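Local structure of type IV pilus biogenesis protein PilB (7B7P) at residues Lys96-Tyr101 with Leu106-Leu111; Gln228-Leu233 with Ile267-Gln272. The protein is a bimodular minor pilin of type IV pili with a direct role in adhesion, carrying a metal-binding von Willebrand factor A-like module. All blocks are in the same frame, centred on the assembly; numbering follows the deposited sequence.

Contact 1 (Lys96-Tyr101 with Leu106-Leu111)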
loop_
_atom_site.group_PDB
_atom_site.type_symbol
_atom_site.label_atom_id
_atom_site.label_comp_id
_atom_site.label_asym_id
_atom_site.label_seq_id
_atom_site.Cartn_x
_atom_site.Cartn_y
_atom_site.Cartn_z
ATOM N N LYS A 96 22.583 9.882 2.725
ATOM C CA LYS A 96 21.763 9.558 3.886
ATOM C C LYS A 96 20.689 10.615 4.049
ATOM O O LYS A 96 20.991 11.810 3.987
ATOM C CB LYS A 96 22.614 9.487 5.158
ATOM C CG LYS A 96 22.259 8.332 6.064
ATOM C CD LYS A 96 23.011 8.418 7.387
ATOM C CE LYS A 96 23.541 7.051 7.838
ATOM N NZ LYS A 96 24.723 7.190 8.738
ATOM N N THR A 97 19.448 10.179 4.262
ATOM C CA THR A 97 18.399 11.085 4.700
ATOM C C THR A 97 18.527 11.327 6.204
ATOM O O THR A 97 19.034 10.482 6.946
ATOM C CB THR A 97 17.022 10.523 4.351
ATOM O OG1 THR A 97 16.767 9.357 5.147
ATOM C CG2 THR A 97 16.955 10.159 2.861
ATOM N N GLU A 98 18.101 12.510 6.647
ATOM C CA GLU A 98 18.383 12.969 8.010
ATOM C C GLU A 98 17.233 13.810 8.556
ATOM O O GLU A 98 17.436 14.893 9.106
ATOM C CB GLU A 98 19.686 13.773 8.065
ATOM C CG GLU A 98 20.938 12.989 7.679
ATOM C CD GLU A 98 21.731 12.496 8.893
ATOM O OE1 GLU A 98 21.706 13.184 9.947
ATOM O OE2 GLU A 98 22.376 11.421 8.792
ATOM N N GLY A 99 15.999 13.319 8.423
ATOM C CA GLY A 99 14.865 14.064 8.950
ATOM C C GLY A 99 14.550 15.327 8.159
ATOM O O GLY A 99 14.704 15.391 6.936
ATOM N N ALA A 100 14.099 16.355 8.876
ATOM C CA ALA A 100 13.508 17.502 8.210
ATOM C C ALA A 100 13.803 18.793 8.963
ATOM O O ALA A 100 14.005 18.794 10.176
ATOM C CB ALA A 100 11.992 17.330 8.060
ATOM N N TYR A 101 13.810 19.898 8.218
ATOM C CA TYR A 101 13.864 21.239 8.785
ATOM C C TYR A 101 12.671 22.011 8.241
ATOM O O TYR A 101 12.642 22.348 7.050
ATOM C CB TYR A 101 15.168 21.958 8.432
ATOM C CG TYR A 101 15.123 23.426 8.812
ATOM C CD1 TYR A 101 15.433 23.838 10.104
ATOM C CD2 TYR A 101 14.735 24.392 7.889
ATOM C CE1 TYR A 101 15.387 25.184 10.457
ATOM C CE2 TYR A 101 14.673 25.723 8.226
ATOM C CZ TYR A 101 14.999 26.124 9.503
ATOM O OH TYR A 101 14.929 27.472 9.829
ATOM N N LEU A 106 15.837 16.656 4.872
ATOM C CA LEU A 106 17.280 16.804 4.946
ATOM C C LEU A 106 17.999 15.611 4.334
ATOM O O LEU A 106 17.490 14.486 4.319
ATOM C CB LEU A 106 17.731 16.987 6.393
ATOM C CG LEU A 106 17.133 18.246 7.019
ATOM C CD1 LEU A 106 17.677 18.445 8.397
ATOM C CD2 LEU A 106 17.414 19.462 6.138
ATOM N N ILE A 107 19.202 15.876 3.831
ATOM C CA ILE A 107 20.087 14.847 3.311
ATOM C C ILE A 107 21.494 15.118 3.828
ATOM O O ILE A 107 21.896 16.271 4.029
ATOM C CB ILE A 107 20.056 14.804 1.774
ATOM C CG1 ILE A 107 20.814 13.592 1.248
ATOM C CG2 ILE A 107 20.649 16.069 1.176
ATOM C CD1 ILE A 107 20.765 13.492 -0.259
ATOM N N SER A 108 22.244 14.050 4.068
ATOM C CA SER A 108 23.632 14.182 4.468
ATOM C C SER A 108 24.523 13.559 3.402
ATOM O O SER A 108 24.205 12.505 2.837
ATOM C CB SER A 108 23.886 13.563 5.844
ATOM O OG SER A 108 24.435 12.274 5.749
ATOM N N TYR A 109 25.607 14.254 3.098
ATOM C CA TYR A 109 26.611 13.791 2.162
ATOM C C TYR A 109 27.881 13.439 2.917
ATOM O O TYR A 109 28.244 14.105 3.894
ATOM C CB TYR A 109 26.939 14.854 1.128
ATOM C CG TYR A 109 25.783 15.411 0.363
ATOM C CD1 TYR A 109 24.989 14.598 -0.439
ATOM C CD2 TYR A 109 25.513 16.774 0.397
ATOM C CE1 TYR A 109 23.938 15.129 -1.173
ATOM C CE2 TYR A 109 24.473 17.317 -0.327
ATOM C CZ TYR A 109 23.686 16.493 -1.116
ATOM O OH TYR A 109 22.643 17.044 -1.824
ATOM N N ASN A 110 28.549 12.391 2.455
ATOM C CA ASN A 110 29.869 12.008 2.922
ATOM C C ASN A 110 30.750 11.853 1.691
ATOM O O ASN A 110 30.331 11.239 0.706
ATOM C CB ASN A 110 29.812 10.711 3.735
ATOM C CG ASN A 110 31.146 10.358 4.357
ATOM O OD1 ASN A 110 32.143 10.173 3.652
ATOM N ND2 ASN A 110 31.176 10.262 5.683
ATOM N N LEU A 111 31.948 12.437 1.726
ATOM C CA LEU A 111 32.848 12.352 0.575
ATOM C C LEU A 111 34.278 12.417 1.111
ATOM O O LEU A 111 34.843 13.502 1.278
ATOM C CB LEU A 111 32.574 13.449 -0.445
ATOM C CG LEU A 111 33.468 13.394 -1.687
ATOM C CD1 LEU A 111 33.535 11.970 -2.248
ATOM C CD2 LEU A 111 33.000 14.370 -2.743
#
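The carbonyl oxygen of K96 takes the shortest bond between the two strands, 2.6 Å from S108 N and nearly straight at 169°. The same oxygen receives a CA-H...O contact from I107, its CA 3.2 Å away, and touches CG1 of the I107 side chain. K96 N returns a weak bond to S108 O, so K96 and S108 form an antiparallel hydrogen-bonded pair; T97 and I107 follow as a non-hydrogen-bonded pair. E98 N reaches L106 O at 3.1 Å, whereas L106 N meets G99 O at 2.7 Å, nearly straight. Beyond E98 the first strand curls round L106: G99 has a positive phi, 71°, and the leucine side chain lies against the bend, its CG 3.9 Å from A100 CA and its CD2 4.1 Å from Y101 CB; A130 of strand 124-130 also touches this leucine. E98, just past the paired residues, turns its CG beside its own backbone N (chi1 -63°), which lays that methylene 3.5 Å from S108 CB. I128 of strand 124-130 touches both E98 and S108, while Y109 and L111 pack on helix 9-27. The arrangement is a twisted beta hairpin, the edge strand and central strand of a three-stranded antiparallel sheet beside the N-terminal helix, consistent with the helix-on-sheet head of a type IV pilin.

Contact 2 (Gln228-Leu233 with Ile267-Gln272)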
loop_
_atom_site.group_PDB
_atom_site.type_symbol
_atom_site.label_atom_id
_atom_site.label_comp_id
_atom_site.label_asym_id
_atom_site.label_seq_id
_atom_site.Cartn_x
_atom_site.Cartn_y
_atom_site.Cartn_z
ATOM N N GLN A 228 -19.839 -3.376 -9.988
ATOM C CA GLN A 228 -18.973 -4.496 -10.309
ATOM C C GLN A 228 -17.776 -4.060 -11.142
ATOM O O GLN A 228 -16.647 -4.488 -10.880
ATOM C CB GLN A 228 -19.767 -5.588 -11.028
ATOM C CG GLN A 228 -18.891 -6.610 -11.710
ATOM C CD GLN A 228 -19.619 -7.912 -12.003
ATOM O OE1 GLN A 228 -20.827 -7.923 -12.226
ATOM N NE2 GLN A 228 -18.880 -9.016 -12.006
ATOM N N ASN A 229 -17.992 -3.218 -12.137
ATOM C CA ASN A 229 -16.899 -2.837 -13.019
ATOM C C ASN A 229 -16.135 -1.664 -12.426
ATOM O O ASN A 229 -16.637 -0.945 -11.563
ATOM C CB ASN A 229 -17.421 -2.491 -14.418
ATOM C CG ASN A 229 -18.086 -3.684 -15.103
ATOM O OD1 ASN A 229 -17.466 -4.743 -15.290
ATOM N ND2 ASN A 229 -19.352 -3.521 -15.468
ATOM N N PHE A 230 -14.907 -1.478 -12.902
ATOM C CA PHE A 230 -13.974 -0.511 -12.329
ATOM C C PHE A 230 -14.082 0.842 -13.030
ATOM O O PHE A 230 -13.850 0.936 -14.242
ATOM C CB PHE A 230 -12.544 -1.039 -12.426
ATOM C CG PHE A 230 -12.223 -2.093 -11.409
ATOM C CD1 PHE A 230 -12.779 -3.369 -11.506
ATOM C CD2 PHE A 230 -11.383 -1.807 -10.344
ATOM C CE1 PHE A 230 -12.490 -4.350 -10.556
ATOM C CE2 PHE A 230 -11.081 -2.785 -9.382
ATOM C CZ PHE A 230 -11.642 -4.059 -9.492
ATOM N N SER A 231 -14.414 1.889 -12.265
ATOM C CA SER A 231 -14.376 3.264 -12.764
ATOM C C SER A 231 -12.960 3.809 -12.690
ATOM O O SER A 231 -12.344 3.802 -11.620
ATOM C CB SER A 231 -15.289 4.187 -11.948
ATOM O OG SER A 231 -16.549 3.616 -11.659
ATOM N N ASN A 232 -12.447 4.302 -13.816
ATOM C CA ASN A 232 -11.247 5.126 -13.772
ATOM C C ASN A 232 -11.629 6.512 -13.265
ATOM O O ASN A 232 -12.544 7.147 -13.800
ATOM C CB ASN A 232 -10.590 5.222 -15.147
ATOM C CG ASN A 232 -9.182 5.791 -15.082
ATOM O OD1 ASN A 232 -8.828 6.507 -14.143
ATOM N ND2 ASN A 232 -8.375 5.483 -16.087
ATOM N N LEU A 233 -10.945 6.971 -12.217
ATOM C CA LEU A 233 -11.289 8.266 -11.641
ATOM C C LEU A 233 -10.846 9.432 -12.517
ATOM O O LEU A 233 -11.415 10.522 -12.401
ATOM C CB LEU A 233 -10.687 8.400 -10.242
ATOM C CG LEU A 233 -10.953 7.241 -9.281
ATOM C CD1 LEU A 233 -10.139 7.425 -8.019
ATOM C CD2 LEU A 233 -12.430 7.117 -8.965
ATOM N N ILE A 267 -11.633 -11.652 -7.125
ATOM C CA ILE A 267 -11.800 -12.123 -8.499
ATOM C C ILE A 267 -12.018 -10.948 -9.440
ATOM O O ILE A 267 -11.483 -10.933 -10.553
ATOM C CB ILE A 267 -12.913 -13.184 -8.641
ATOM C CG1 ILE A 267 -12.850 -13.790 -10.050
ATOM C CG2 ILE A 267 -14.281 -12.618 -8.433
ATOM C CD1 ILE A 267 -13.539 -15.147 -10.177
ATOM N N SER A 268 -12.757 -9.921 -9.004
ATOM C CA SER A 268 -12.885 -8.733 -9.854
ATOM C C SER A 268 -11.532 -8.051 -10.069
ATOM O O SER A 268 -11.280 -7.504 -11.143
ATOM C CB SER A 268 -13.903 -7.755 -9.270
ATOM O OG SER A 268 -13.412 -7.097 -8.117
ATOM N N LEU A 269 -10.631 -8.122 -9.091
ATOM C CA LEU A 269 -9.294 -7.565 -9.280
ATOM C C LEU A 269 -8.472 -8.405 -10.259
ATOM O O LEU A 269 -7.644 -7.870 -11.015
ATOM C CB LEU A 269 -8.574 -7.463 -7.933
ATOM C CG LEU A 269 -8.902 -6.295 -7.005
ATOM C CD1 LEU A 269 -8.111 -6.490 -5.714
ATOM C CD2 LEU A 269 -8.565 -4.932 -7.655
ATOM N N GLN A 270 -8.672 -9.726 -10.253
ATOM C CA GLN A 270 -7.937 -10.569 -11.186
ATOM C C GLN A 270 -8.217 -10.186 -12.636
ATOM O O GLN A 270 -7.340 -10.325 -13.495
ATOM C CB GLN A 270 -8.271 -12.043 -10.955
ATOM C CG GLN A 270 -7.698 -12.652 -9.684
ATOM C CD GLN A 270 -6.185 -12.518 -9.560
ATOM O OE1 GLN A 270 -5.650 -12.505 -8.445
ATOM N NE2 GLN A 270 -5.487 -12.463 -10.688
ATOM N N SER A 271 -9.403 -9.672 -12.919
ATOM C CA SER A 271 -9.795 -9.344 -14.276
ATOM C C SER A 271 -9.441 -7.919 -14.666
ATOM O O SER A 271 -9.814 -7.488 -15.755
ATOM C CB SER A 271 -11.294 -9.568 -14.449
ATOM O OG SER A 271 -12.001 -8.402 -14.065
ATOM N N GLN A 272 -8.754 -7.177 -13.808
ATOM C CA GLN A 272 -8.313 -5.831 -14.147
ATOM C C GLN A 272 -6.856 -5.850 -14.568
ATOM O O GLN A 272 -6.066 -6.641 -14.033
ATOM C CB GLN A 272 -8.484 -4.881 -12.964
ATOM C CG GLN A 272 -9.931 -4.543 -12.697
ATOM C CD GLN A 272 -10.564 -3.799 -13.861
ATOM O OE1 GLN A 272 -10.039 -2.792 -14.312
ATOM N NE2 GLN A 272 -11.692 -4.299 -14.352
HETATM O O HOH W 1 -14.072 -3.141 -14.915
#
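The short strand 230-232, just past a corner in the chain at N229, faces the C-terminal end of helix 258-270 and the turn after it, with F230 and Q272 the nearest pair at 8.0 Å between CA atoms and no direct hydrogen bond joining the two backbones. F230 spans this gap with its ring. Q272 CG sits over the centre of one ring face in a CH-pi contact, 3.4 Å from the centroid and 15° off the normal. A bend at chi2 (-63°) folds the glutamine back over the ring, and its amide stacks at 22° to the ring plane, with NE2 3.2 Å from F230 CD1. The far end of the ring reaches the helix: CE1 lies 3.4 Å from S268 O, and CZ lies 3.7 Å from L269 CD2, the two side chains crossing at about a right angle. S268 O also accepts a bond from S271 OG (3.1 Å), while S268 OG bonds to G265 O and to N215 of the neighbouring strand 212-219. K277 NZ bonds both L269 O and Q272 O at the helix end. One water accepts from F230 N at 2.7 Å and, weakly, from Q272 NE2. The join rests on van der Waals, CH-pi and amide-ring stacking contacts rather than on direct hydrogen bonds, and the water gives the strand's N-H and the glutamine amide a common acceptor at the margin of the ring.

How the contacts relate
Contact 1 comes first along the chain and closes before contact 2 opens. Their centres are 41 Å apart, on opposite sides of the chain's centre, and their nearest atoms are about 29 Å apart, so they do not touch. They share no sheet: the hairpin of contact 1 belongs to the three-stranded antiparallel sheet next to helix 9-27, whereas contact 2 joins helix 258-270 to strand 230-232 of the large mixed sheet in the von Willebrand factor A-like module. Both lie away from the magnesium-binding residues S173 and D284. Each contact thus lies in a different part of the fold, consistent with a bimodular pilin in which a pilin part bears a von Willebrand factor A-like module, probably the one concerned with adhesion.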